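Side-chain contacts in vestitone reductase (Medicago sativa, PDB 2P4H), which catalyses the stereospecific NADPH-dependent reduction of (3R)-vestitone to the isoflavanol DMI, the penultimate step in making the phytoalexin medicarpin: residues A[96-99]-A[100-104]; A[138-141]-A[142-145]; A[147-150]-A[151-154]; A[171-174]-A[175-179]; A[241-244]-A[245-249]. All coordinates share one frame; numbering follows the deposited sequence.

Interaction 1: A[96-99]-A[100-104]; sequences VTKR and TVDGA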
loop_
_atom_site.group_PDB
_atom_site.type_symbol
_atom_site.label_atom_id
_atom_site.label_comp_id
_atom_site.label_asym_id
_atom_site.label_seq_id
_atom_site.Cartn_x
_atom_site.Cartn_y
_atom_site.Cartn_z
ATOM N N VAL A 96 -7.785 -10.740 18.654
ATOM C CA VAL A 96 -7.027 -10.023 17.636
ATOM C C VAL A 96 -7.448 -10.488 16.247
ATOM O O VAL A 96 -7.649 -9.676 15.344
ATOM C CB VAL A 96 -5.510 -10.252 17.799
ATOM C CG1 VAL A 96 -4.752 -9.514 16.704
ATOM C CG2 VAL A 96 -5.059 -9.781 19.173
ATOM N N THR A 97 -7.579 -11.802 16.083
ATOM C CA THR A 97 -7.981 -12.367 14.802
ATOM C C THR A 97 -9.346 -11.822 14.396
ATOM O O THR A 97 -9.578 -11.517 13.227
ATOM C CB THR A 97 -8.044 -13.910 14.865
ATOM O OG1 THR A 97 -6.731 -14.431 15.105
ATOM C CG2 THR A 97 -8.572 -14.480 13.556
ATOM N N LYS A 98 -10.244 -11.693 15.368
ATOM C CA LYS A 98 -11.581 -11.178 15.102
ATOM C C LYS A 98 -11.531 -9.733 14.611
ATOM O O LYS A 98 -12.192 -9.380 13.635
ATOM C CB LYS A 98 -12.447 -11.268 16.362
ATOM C CG LYS A 98 -13.856 -10.719 16.183
ATOM C CD LYS A 98 -14.705 -10.940 17.427
ATOM C CE LYS A 98 -16.065 -10.270 17.294
ATOM N NZ LYS A 98 -16.813 -10.746 16.098
ATOM N N ARG A 99 -10.746 -8.899 15.288
ATOM C CA ARG A 99 -10.625 -7.497 14.899
ATOM C C ARG A 99 -10.009 -7.374 13.509
ATOM O O ARG A 99 -10.399 -6.510 12.721
ATOM C CB ARG A 99 -9.767 -6.732 15.909
ATOM C CG ARG A 99 -9.552 -5.267 15.549
ATOM C CD ARG A 99 -8.692 -4.551 16.579
ATOM N NE ARG A 99 -9.338 -4.483 17.888
ATOM C CZ ARG A 99 -10.457 -3.809 18.138
ATOM N NH1 ARG A 99 -11.066 -3.138 17.169
ATOM N NH2 ARG A 99 -10.969 -3.806 19.362
ATOM N N THR A 100 -9.048 -8.243 13.215
ATOM C CA THR A 100 -8.377 -8.235 11.921
ATOM C C THR A 100 -9.334 -8.603 10.796
ATOM O O THR A 100 -9.486 -7.853 9.831
ATOM C CB THR A 100 -7.193 -9.220 11.907
ATOM O OG1 THR A 100 -6.207 -8.791 12.854
ATOM C CG2 THR A 100 -6.565 -9.285 10.519
ATOM N N VAL A 101 -9.988 -9.753 10.928
ATOM C CA VAL A 101 -10.923 -10.215 9.910
ATOM C C VAL A 101 -12.113 -9.271 9.764
ATOM O O VAL A 101 -12.534 -8.961 8.650
ATOM C CB VAL A 101 -11.432 -11.637 10.233
ATOM C CG1 VAL A 101 -12.478 -12.065 9.215
ATOM C CG2 VAL A 101 -10.265 -12.612 10.225
ATOM N N ASP A 102 -12.648 -8.811 10.888
ATOM C CA ASP A 102 -13.787 -7.901 10.874
ATOM C C ASP A 102 -13.455 -6.575 10.189
ATOM O O ASP A 102 -14.277 -6.032 9.450
ATOM C CB ASP A 102 -14.267 -7.643 12.306
ATOM C CG ASP A 102 -14.898 -8.872 12.940
ATOM O OD1 ASP A 102 -14.568 -9.998 12.512
ATOM O OD2 ASP A 102 -15.715 -8.715 13.874
ATOM N N GLY A 103 -12.253 -6.061 10.430
ATOM C CA GLY A 103 -11.845 -4.802 9.829
ATOM C C GLY A 103 -11.621 -4.912 8.333
ATOM O O GLY A 103 -11.877 -3.973 7.577
ATOM N N ALA A 104 -11.132 -6.066 7.902
ATOM C CA ALA A 104 -10.890 -6.291 6.486
ATOM C C ALA A 104 -12.212 -6.505 5.758
ATOM O O ALA A 104 -12.393 -6.032 4.635
ATOM C CB ALA A 104 -9.998 -7.510 6.297
#

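Interaction 2: A[138-141]-A[142-145]; sequences VLDE and SDWS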
loop_
_atom_site.group_PDB
_atom_site.type_symbol
_atom_site.label_atom_id
_atom_site.label_comp_id
_atom_site.label_asym_id
_atom_site.label_seq_id
_atom_site.Cartn_x
_atom_site.Cartn_y
_atom_site.Cartn_z
ATOM N N VAL A 138 12.457 -14.968 -5.203
ATOM C CA VAL A 138 11.441 -14.427 -6.105
ATOM C C VAL A 138 10.109 -15.092 -5.777
ATOM O O VAL A 138 10.003 -16.320 -5.768
ATOM C CB VAL A 138 11.772 -14.694 -7.592
ATOM C CG1 VAL A 138 10.705 -14.062 -8.482
ATOM C CG2 VAL A 138 13.141 -14.133 -7.934
ATOM N N LEU A 139 9.098 -14.277 -5.505
ATOM C CA LEU A 139 7.771 -14.782 -5.162
ATOM C C LEU A 139 6.717 -14.291 -6.143
ATOM O O LEU A 139 6.910 -13.282 -6.822
ATOM C CB LEU A 139 7.379 -14.312 -3.758
ATOM C CG LEU A 139 8.310 -14.677 -2.599
ATOM C CD1 LEU A 139 7.788 -14.068 -1.308
ATOM C CD2 LEU A 139 8.403 -16.189 -2.476
ATOM N N ASP A 140 5.611 -15.023 -6.236
ATOM C CA ASP A 140 4.511 -14.596 -7.088
ATOM C C ASP A 140 3.195 -14.701 -6.318
ATOM O O ASP A 140 3.193 -14.927 -5.105
ATOM C CB ASP A 140 4.456 -15.372 -8.422
ATOM C CG ASP A 140 4.167 -16.848 -8.252
ATOM O OD1 ASP A 140 3.644 -17.252 -7.199
ATOM O OD2 ASP A 140 4.456 -17.605 -9.206
ATOM N N GLU A 141 2.082 -14.530 -7.015
ATOM C CA GLU A 141 0.774 -14.547 -6.373
ATOM C C GLU A 141 0.322 -15.874 -5.759
ATOM O O GLU A 141 -0.729 -15.934 -5.111
ATOM C CB GLU A 141 -0.281 -14.024 -7.357
ATOM C CG GLU A 141 -0.129 -12.537 -7.718
ATOM C CD GLU A 141 0.954 -12.250 -8.758
ATOM O OE1 GLU A 141 1.560 -13.199 -9.305
ATOM O OE2 GLU A 141 1.192 -11.055 -9.036
ATOM N N SER A 142 1.105 -16.931 -5.950
ATOM C CA SER A 142 0.754 -18.230 -5.374
ATOM C C SER A 142 1.393 -18.401 -3.998
ATOM O O SER A 142 1.064 -19.333 -3.263
ATOM C CB SER A 142 1.217 -19.375 -6.284
ATOM O OG SER A 142 2.630 -19.498 -6.280
ATOM N N ASP A 143 2.299 -17.495 -3.646
ATOM C CA ASP A 143 2.993 -17.572 -2.366
ATOM C C ASP A 143 2.265 -16.867 -1.233
ATOM O O ASP A 143 1.677 -15.802 -1.420
ATOM C CB ASP A 143 4.405 -17.000 -2.509
ATOM C CG ASP A 143 5.278 -17.845 -3.408
ATOM O OD1 ASP A 143 5.537 -19.014 -3.046
ATOM O OD2 ASP A 143 5.699 -17.353 -4.475
ATOM N N TRP A 144 2.319 -17.477 -0.052
ATOM C CA TRP A 144 1.678 -16.947 1.147
ATOM C C TRP A 144 2.554 -17.121 2.374
ATOM O O TRP A 144 3.278 -18.111 2.488
ATOM C CB TRP A 144 0.367 -17.679 1.446
ATOM C CG TRP A 144 -0.793 -17.304 0.601
ATOM C CD1 TRP A 144 -1.269 -17.976 -0.487
ATOM C CD2 TRP A 144 -1.662 -16.185 0.797
ATOM N NE1 TRP A 144 -2.388 -17.347 -0.977
ATOM C CE2 TRP A 144 -2.650 -16.245 -0.208
ATOM C CE3 TRP A 144 -1.703 -15.139 1.728
ATOM C CZ2 TRP A 144 -3.673 -15.297 -0.309
ATOM C CZ3 TRP A 144 -2.722 -14.195 1.629
ATOM C CH2 TRP A 144 -3.692 -14.284 0.615
ATOM N N SER A 145 2.477 -16.166 3.294
ATOM C CA SER A 145 3.221 -16.269 4.540
ATOM C C SER A 145 2.564 -17.385 5.354
ATOM O O SER A 145 1.371 -17.662 5.195
ATOM C CB SER A 145 3.162 -14.952 5.317
ATOM O OG SER A 145 3.995 -13.977 4.721
HETATM O O HOH W 1 -3.163 -17.580 -4.009
#

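Interaction 3: A[147-150]-A[151-154]; sequences VDLL and RSVK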
loop_
_atom_site.group_PDB
_atom_site.type_symbol
_atom_site.label_atom_id
_atom_site.label_comp_id
_atom_site.label_asym_id
_atom_site.label_seq_id
_atom_site.Cartn_x
_atom_site.Cartn_y
_atom_site.Cartn_z
ATOM N N VAL A 147 1.240 -18.430 8.732
ATOM C CA VAL A 147 0.787 -17.882 10.007
ATOM C C VAL A 147 1.245 -18.694 11.221
ATOM O O VAL A 147 1.611 -18.125 12.250
ATOM C CB VAL A 147 -0.754 -17.744 10.032
ATOM C CG1 VAL A 147 -1.225 -17.304 11.410
ATOM C CG2 VAL A 147 -1.194 -16.731 8.982
ATOM N N ASP A 148 1.225 -20.018 11.107
ATOM C CA ASP A 148 1.654 -20.855 12.221
ATOM C C ASP A 148 3.132 -20.630 12.513
ATOM O O ASP A 148 3.541 -20.558 13.673
ATOM C CB ASP A 148 1.399 -22.332 11.914
ATOM C CG ASP A 148 -0.069 -22.632 11.692
ATOM O OD1 ASP A 148 -0.904 -22.124 12.470
ATOM O OD2 ASP A 148 -0.390 -23.380 10.744
ATOM N N LEU A 149 3.929 -20.502 11.457
ATOM C CA LEU A 149 5.360 -20.274 11.612
ATOM C C LEU A 149 5.606 -18.898 12.220
ATOM O O LEU A 149 6.480 -18.724 13.069
ATOM C CB LEU A 149 6.060 -20.368 10.255
ATOM C CG LEU A 149 7.588 -20.347 10.291
ATOM C CD1 LEU A 149 8.097 -21.569 11.046
ATOM C CD2 LEU A 149 8.134 -20.334 8.872
ATOM N N LEU A 150 4.833 -17.913 11.779
ATOM C CA LEU A 150 4.976 -16.560 12.295
ATOM C C LEU A 150 4.706 -16.509 13.793
ATOM O O LEU A 150 5.443 -15.869 14.541
ATOM C CB LEU A 150 4.018 -15.610 11.566
ATOM C CG LEU A 150 4.424 -15.156 10.162
ATOM C CD1 LEU A 150 3.228 -14.538 9.457
ATOM C CD2 LEU A 150 5.569 -14.155 10.267
ATOM N N ARG A 151 3.651 -17.193 14.224
ATOM C CA ARG A 151 3.268 -17.210 15.633
ATOM C C ARG A 151 4.218 -17.971 16.551
ATOM O O ARG A 151 4.316 -17.656 17.737
ATOM C CB ARG A 151 1.856 -17.780 15.779
ATOM C CG ARG A 151 0.772 -16.836 15.296
ATOM C CD ARG A 151 -0.585 -17.520 15.244
ATOM N NE ARG A 151 -1.654 -16.560 14.983
ATOM C CZ ARG A 151 -2.867 -16.887 14.552
ATOM N NH1 ARG A 151 -3.173 -18.157 14.324
ATOM N NH2 ARG A 151 -3.774 -15.942 14.355
ATOM N N SER A 152 4.913 -18.964 16.008
ATOM C CA SER A 152 5.839 -19.753 16.814
ATOM C C SER A 152 7.262 -19.205 16.802
ATOM O O SER A 152 7.885 -19.064 17.854
ATOM C CB SER A 152 5.844 -21.208 16.339
ATOM O OG SER A 152 6.218 -21.306 14.976
ATOM N N VAL A 153 7.770 -18.893 15.613
ATOM C CA VAL A 153 9.126 -18.370 15.467
ATOM C C VAL A 153 9.219 -16.888 15.835
ATOM O O VAL A 153 10.246 -16.423 16.334
ATOM C CB VAL A 153 9.635 -18.596 14.027
ATOM C CG1 VAL A 153 11.007 -17.967 13.845
ATOM C CG2 VAL A 153 9.701 -20.095 13.739
ATOM N N LYS A 154 8.140 -16.155 15.586
ATOM C CA LYS A 154 8.051 -14.737 15.918
ATOM C C LYS A 154 9.160 -13.818 15.409
ATOM O O LYS A 154 9.808 -13.113 16.186
ATOM C CB LYS A 154 7.909 -14.578 17.435
ATOM C CG LYS A 154 6.625 -15.188 17.979
ATOM C CD LYS A 154 6.465 -14.976 19.476
ATOM C CE LYS A 154 7.508 -15.741 20.271
ATOM N NZ LYS A 154 7.230 -15.666 21.729
#

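Interaction 4: A[171-174]-A[175-179]; sequences VLEF and GEQNG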
loop_
_atom_site.group_PDB
_atom_site.type_symbol
_atom_site.label_atom_id
_atom_site.label_comp_id
_atom_site.label_asym_id
_atom_site.label_seq_id
_atom_site.Cartn_x
_atom_site.Cartn_y
_atom_site.Cartn_z
ATOM N N VAL A 171 -10.570 -11.660 2.785
ATOM C CA VAL A 171 -11.146 -10.854 1.713
ATOM C C VAL A 171 -11.344 -11.676 0.438
ATOM O O VAL A 171 -12.410 -11.640 -0.179
ATOM C CB VAL A 171 -10.242 -9.630 1.411
ATOM C CG1 VAL A 171 -10.660 -8.966 0.107
ATOM C CG2 VAL A 171 -10.339 -8.630 2.557
ATOM N N LEU A 172 -10.322 -12.424 0.041
ATOM C CA LEU A 172 -10.419 -13.237 -1.165
ATOM C C LEU A 172 -11.514 -14.295 -1.033
ATOM O O LEU A 172 -12.305 -14.502 -1.955
ATOM C CB LEU A 172 -9.070 -13.902 -1.452
ATOM C CG LEU A 172 -7.951 -12.945 -1.875
ATOM C CD1 LEU A 172 -6.607 -13.635 -1.739
ATOM C CD2 LEU A 172 -8.186 -12.485 -3.312
ATOM N N GLU A 173 -11.566 -14.957 0.118
ATOM C CA GLU A 173 -12.567 -15.992 0.338
ATOM C C GLU A 173 -13.983 -15.431 0.344
ATOM O O GLU A 173 -14.872 -15.975 -0.312
ATOM C CB GLU A 173 -12.303 -16.712 1.656
ATOM C CG GLU A 173 -13.255 -17.866 1.925
ATOM C CD GLU A 173 -13.230 -18.909 0.820
ATOM O OE1 GLU A 173 -12.137 -19.429 0.514
ATOM O OE2 GLU A 173 -14.305 -19.212 0.260
ATOM N N PHE A 174 -14.193 -14.347 1.082
ATOM C CA PHE A 174 -15.516 -13.739 1.154
ATOM C C PHE A 174 -15.958 -13.264 -0.224
ATOM O O PHE A 174 -17.101 -13.470 -0.623
ATOM C CB PHE A 174 -15.520 -12.559 2.124
ATOM C CG PHE A 174 -16.888 -11.992 2.373
ATOM C CD1 PHE A 174 -17.688 -12.497 3.392
ATOM C CD2 PHE A 174 -17.390 -10.975 1.566
ATOM C CE1 PHE A 174 -18.974 -11.997 3.604
ATOM C CE2 PHE A 174 -18.672 -10.467 1.767
ATOM C CZ PHE A 174 -19.466 -10.979 2.790
ATOM N N GLY A 175 -15.052 -12.618 -0.951
ATOM C CA GLY A 175 -15.390 -12.141 -2.278
ATOM C C GLY A 175 -15.853 -13.268 -3.180
ATOM O O GLY A 175 -16.838 -13.129 -3.909
ATOM N N GLU A 176 -15.146 -14.393 -3.125
ATOM C CA GLU A 176 -15.478 -15.554 -3.943
ATOM C C GLU A 176 -16.827 -16.159 -3.566
ATOM O O GLU A 176 -17.609 -16.531 -4.439
ATOM C CB GLU A 176 -14.387 -16.618 -3.808
ATOM C CG GLU A 176 -14.617 -17.858 -4.653
ATOM C CD GLU A 176 -13.461 -18.834 -4.568
ATOM O OE1 GLU A 176 -12.321 -18.431 -4.882
ATOM O OE2 GLU A 176 -13.690 -20.002 -4.188
ATOM N N GLN A 177 -17.098 -16.251 -2.267
ATOM C CA GLN A 177 -18.352 -16.828 -1.789
ATOM C C GLN A 177 -19.566 -15.928 -1.981
ATOM O O GLN A 177 -20.703 -16.405 -1.967
ATOM C CB GLN A 177 -18.241 -17.186 -0.304
ATOM C CG GLN A 177 -17.232 -18.274 0.012
ATOM C CD GLN A 177 -17.292 -18.706 1.464
ATOM O OE1 GLN A 177 -18.326 -19.174 1.942
ATOM N NE2 GLN A 177 -16.183 -18.549 2.175
ATOM N N ASN A 178 -19.336 -14.633 -2.166
ATOM C CA ASN A 178 -20.437 -13.690 -2.321
ATOM C C ASN A 178 -20.503 -12.967 -3.661
ATOM O O ASN A 178 -21.175 -11.943 -3.790
ATOM C CB ASN A 178 -20.389 -12.684 -1.172
ATOM C CG ASN A 178 -20.666 -13.333 0.169
ATOM O OD1 ASN A 178 -21.821 -13.521 0.551
ATOM N ND2 ASN A 178 -19.607 -13.705 0.879
ATOM N N GLY A 179 -19.801 -13.505 -4.651
ATOM C CA GLY A 179 -19.807 -12.924 -5.983
ATOM C C GLY A 179 -19.390 -11.471 -6.117
ATOM O O GLY A 179 -19.968 -10.732 -6.913
#

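Interaction 5: A[241-244]-A[245-249]; sequences SVPG and GRYNC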
loop_
_atom_site.group_PDB
_atom_site.type_symbol
_atom_site.label_atom_id
_atom_site.label_comp_id
_atom_site.label_asym_id
_atom_site.label_seq_id
_atom_site.Cartn_x
_atom_site.Cartn_y
_atom_site.Cartn_z
ATOM N N SER A 241 -11.603 -4.634 -17.009
ATOM C CA SER A 241 -12.160 -5.890 -16.524
ATOM C C SER A 241 -11.265 -7.124 -16.592
ATOM O O SER A 241 -11.709 -8.199 -17.009
ATOM C CB SER A 241 -13.476 -6.177 -17.253
ATOM O OG SER A 241 -13.270 -6.262 -18.651
ATOM N N VAL A 242 -10.010 -6.979 -16.182
ATOM C CA VAL A 242 -9.094 -8.116 -16.168
ATOM C C VAL A 242 -9.522 -8.999 -14.993
ATOM O O VAL A 242 -10.287 -8.563 -14.133
ATOM C CB VAL A 242 -7.624 -7.656 -16.006
ATOM C CG1 VAL A 242 -7.215 -6.818 -17.209
ATOM C CG2 VAL A 242 -7.457 -6.853 -14.726
ATOM N N PRO A 243 -9.043 -10.248 -14.936
ATOM C CA PRO A 243 -9.427 -11.149 -13.843
ATOM C C PRO A 243 -9.228 -10.618 -12.431
ATOM O O PRO A 243 -8.247 -9.929 -12.142
ATOM C CB PRO A 243 -8.573 -12.390 -14.099
ATOM C CG PRO A 243 -8.417 -12.388 -15.586
ATOM C CD PRO A 243 -8.149 -10.934 -15.887
ATOM N N GLY A 244 -10.172 -10.946 -11.552
ATOM C CA GLY A 244 -10.047 -10.539 -10.168
ATOM C C GLY A 244 -9.023 -11.471 -9.543
ATOM O O GLY A 244 -8.587 -12.431 -10.181
ATOM N N GLY A 245 -8.634 -11.193 -8.305
ATOM C CA GLY A 245 -7.651 -12.025 -7.635
ATOM C C GLY A 245 -6.484 -11.206 -7.115
ATOM O O GLY A 245 -6.589 -9.982 -6.985
ATOM N N ARG A 246 -5.371 -11.878 -6.829
ATOM C CA ARG A 246 -4.181 -11.213 -6.297
ATOM C C ARG A 246 -3.243 -10.693 -7.380
ATOM O O ARG A 246 -3.038 -11.341 -8.404
ATOM C CB ARG A 246 -3.362 -12.175 -5.436
ATOM C CG ARG A 246 -4.128 -13.024 -4.450
ATOM C CD ARG A 246 -3.140 -13.889 -3.688
ATOM N NE ARG A 246 -2.463 -13.154 -2.624
ATOM C CZ ARG A 246 -1.335 -13.545 -2.038
ATOM N NH1 ARG A 246 -0.727 -14.662 -2.422
ATOM N NH2 ARG A 246 -0.837 -12.845 -1.029
ATOM N N TYR A 247 -2.652 -9.530 -7.127
ATOM C CA TYR A 247 -1.688 -8.942 -8.049
ATOM C C TYR A 247 -0.548 -8.286 -7.289
ATOM O O TYR A 247 -0.776 -7.378 -6.482
ATOM C CB TYR A 247 -2.334 -7.866 -8.930
ATOM C CG TYR A 247 -3.241 -8.387 -10.017
ATOM C CD1 TYR A 247 -2.747 -8.678 -11.288
ATOM C CD2 TYR A 247 -4.593 -8.599 -9.767
ATOM C CE1 TYR A 247 -3.581 -9.171 -12.285
ATOM C CE2 TYR A 247 -5.441 -9.095 -10.758
ATOM C CZ TYR A 247 -4.924 -9.377 -12.012
ATOM O OH TYR A 247 -5.751 -9.885 -12.988
ATOM N N ASN A 248 0.672 -8.756 -7.524
ATOM C CA ASN A 248 1.841 -8.122 -6.922
ATOM C C ASN A 248 1.945 -6.776 -7.642
ATOM O O ASN A 248 1.669 -6.689 -8.841
ATOM C CB ASN A 248 3.128 -8.899 -7.227
ATOM C CG ASN A 248 3.385 -10.039 -6.265
ATOM O OD1 ASN A 248 2.915 -10.034 -5.128
ATOM N ND2 ASN A 248 4.166 -11.019 -6.713
ATOM N N CYS A 249 2.335 -5.734 -6.920
ATOM C CA CYS A 249 2.512 -4.406 -7.519
ATOM C C CYS A 249 3.842 -3.940 -6.935
ATOM O O CYS A 249 3.906 -3.034 -6.097
ATOM C CB CYS A 249 1.366 -3.488 -7.104
ATOM S SG CYS A 249 1.364 -1.908 -7.960
#

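Interaction 1: A[96-99]-A[100-104]
Lys98 reaches over Asp102 one helical turn ahead, its CG lying 3.6 Å from Asp102 OD2 and its ammonium returning to the same oxygen. The methylenes run out straight until the last torsion (chi4 57°), which folds NZ over to the carboxylate; the salt bridge Lys98 NZ to Asp102 OD2 measures 3.2 Å and uses the syn lone pair. It lies at the surface, though Asp102 also touches Ser63. On another side of the helix, Thr100 has its hydroxyl beside its own backbone N (chi1 -64°), which brings OG1 to 3.0 Å from Val96 O. That carbonyl already accepts the backbone N-H of Thr100 at 2.9 Å. The Thr97 and Val101 side chains lie side by side, pointing the same way, with Thr97 CG2 to Val101 CG2 4.2 Å, a loose apolar contact. Thr100 and Ala104, both buried, rest on Ser163, Ala167 and Val171 of helix 158-177. The pattern is that of an amphipathic alpha helix with an i to i+4 salt bridge outside, here one of the helices flanking the parallel sheet of a Rossmann-type domain.

Interaction 2: A[138-141]-A[142-145]
Asp140 holds its carboxylate between its backbone N and carbonyl carbon (chi1 65°), and Ser142 places OG likewise (chi1 70°), which brings the two groups together at the turn. Asp140 OD1 is gripped twice: Ser142 OG donates to its syn lone pair at 2.6 Å, and Ser142 N approaches at 2.8 Å from above the carboxylate plane. This closure is an Asx turn, set on a type I beta turn whose bond runs from Asp143 N to Asp140 O (3.1 Å). The return grip comes from Asp143, whose OD2 accepts Asp140 N at 2.9 Å through its anti lone pair in a nearly straight bond (167°). Its side chain crosses that of Leu139 at about a right angle, with Leu139 CD2 3.7 Å from Asp143 CG. Asp140 OD1 and Asp143 OD2 are only 3.4 Å apart, a like-charge approach probably eased by these donors and by the salt bridge of Asp143 OD1 to Lys136. A water joins Glu141 O to Trp144 NE1. The turn leads from strand 138-139, paired in parallel with 288-289, toward helix 147-153; Glu141 OE2 accepts the backbone N of Asn248 in the edge strand 245-248, while Trp144 lies against helix 158-177 and makes cation-pi contacts with Arg246 and Lys169.

Interaction 3: A[147-150]-A[151-154]
The backbone runs as a short helix through Val153, with Arg151 N bonded to Val147 O at 3.0 Å and Val153 N to Leu149 O at 2.9 Å, until Lys154 leaves it with positive phi (53°). Arg151 stretches its chain back alongside Val147, both side chains pointing the same way, and lays one face of its guanidinium against a methyl: Val147 CG1 sits 3.6 Å from Arg151 CZ, offset toward the rim of the flat group. Leu149 and Val153 also lie side by side, their contact between Leu149 CD1 and Val153 CG2 tight at 3.5 Å. At the start of this helix, Asp146 accepts Leu149 N through OD1, as an N-cap side chain does, while at the other end Lys154 N still bonds to Leu150 O at 2.9 Å. Ser152 turns its hydroxyl back toward the preceding turn (chi1 59°), leaving OG 3.1 Å from Asp148 O and 3.2 Å from Leu149 O. Most of these side chains are at the surface; Leu150 instead is buried against Ala161 and Val162 of helix 158-177, where Val147 touches Thr165 and Arg151 touches Leu166.

Interaction 4: A[171-174]-A[175-179]
Asn178 and Phe174 make the flat-group contact: the amide nitrogen ND2 stands over the centre of the Phe174 ring, 3.1 Å above its plane, and the amide and ring planes are 27° apart. Phe174 puts its ring on this side with CG anti to the backbone N, while Asn178 turns its CG to lie beside its own N (chi1 -66°), which sets the amide back over the last turn.

Hydrogen bonds fix that amide. Phe174 O accepts twice from Asn178, from the backbone N at 3.0 Å and from ND2 at 2.9 Å; the ND2 bond is nearly straight (163°) and the carbonyl oxygen lies close to the amide plane. Behind it the regular helical bonds continue, among them Gly175 N to Val171 O at 2.9 Å and Gln177 N to Glu173 O at 3.0 Å. The side chains of Glu173 and Gln177 cross, each polar end lying against the other's CG methylene; Gln177 NE2 to Glu173 OE2, 2.8 Å, is a weak, bent bond, with the carboxylate and amide planes turned well apart.

Among charges, Glu173 OE2 and Glu176 OE2 come to 4.6 Å. Apolar packing joins the turn to its surroundings: Phe174 rests on Leu105 and Leu108 of helix 95-111, and Leu172 on Trp144.

The helix ends at Gln177; Asn178 is the first residue to leave it, and Gly179 follows with positive phi. The doubly held Phe174 carbonyl thus gains a side-chain donor where the helix runs out, and the same amide covers a ring face.

Interaction 5: A[241-244]-A[245-249]
Tyr247 points its ring back along the chain so that the hydroxyl end, rather than a face, meets the loop before the strand. Its OH donates to Pro243 O at 2.6 Å, a short bond, and that oxygen lies at the ring edge in the plane of the ring, 3.2 Å from Tyr247 CE2. The hydroxyl is tilted 23° from the Pro243 carbonyl plane. With CG beside the backbone N (chi1 -74°), the ring spans the bend and the hydroxyl reaches the proline. The Pro243 and Tyr247 side chains cross at about a right angle, with Pro243 CD 3.9 Å from Tyr247 OH. Val242 CG2 is in van der Waals contact with the hydroxyl end, 3.9 Å from Tyr247 OH. The bend itself passes through Gly244 and Gly245; the positive phi of Gly245 (126°) suits a residue with no side chain to meet the preceding carbonyl. Through its hydroxyl, the tyrosine ties the loop to the strand. That loop follows helix 227-239, where Val242 packs on Leu237. Strand 245-248 is an outermost strand of the seven-stranded parallel sheet, bonded through Gly245 and Tyr247 to strand 182-187, and Tyr247 leans on Leu294 of helix 292-296 and makes a cation-pi contact with Lys293.

Interactions 2, 4 and 5 meet around Arg246: Asp143 O lies 2.8 Å from Arg246 NH1, and Leu172 CD1 is 3.7 Å from Arg246 CG. Trp144 CE2, 3.3 Å from Arg246 NH1, is a further tie between interactions 2 and 5. Interaction 1, on helix 95-111, touches interaction 4 where Ala104 O meets Val171 CG2 at 3.9 Å, and interaction 3 where Thr97 OG1 is 3.4 Å from Arg151 NH2. Interactions 3 and 5 do not touch, their centres 28 Å apart. Interaction 1 lies nearest the predicted NADP(+) site, the side chain of Arg99 being about 11 Å from that of Arg33; the other four are away from it.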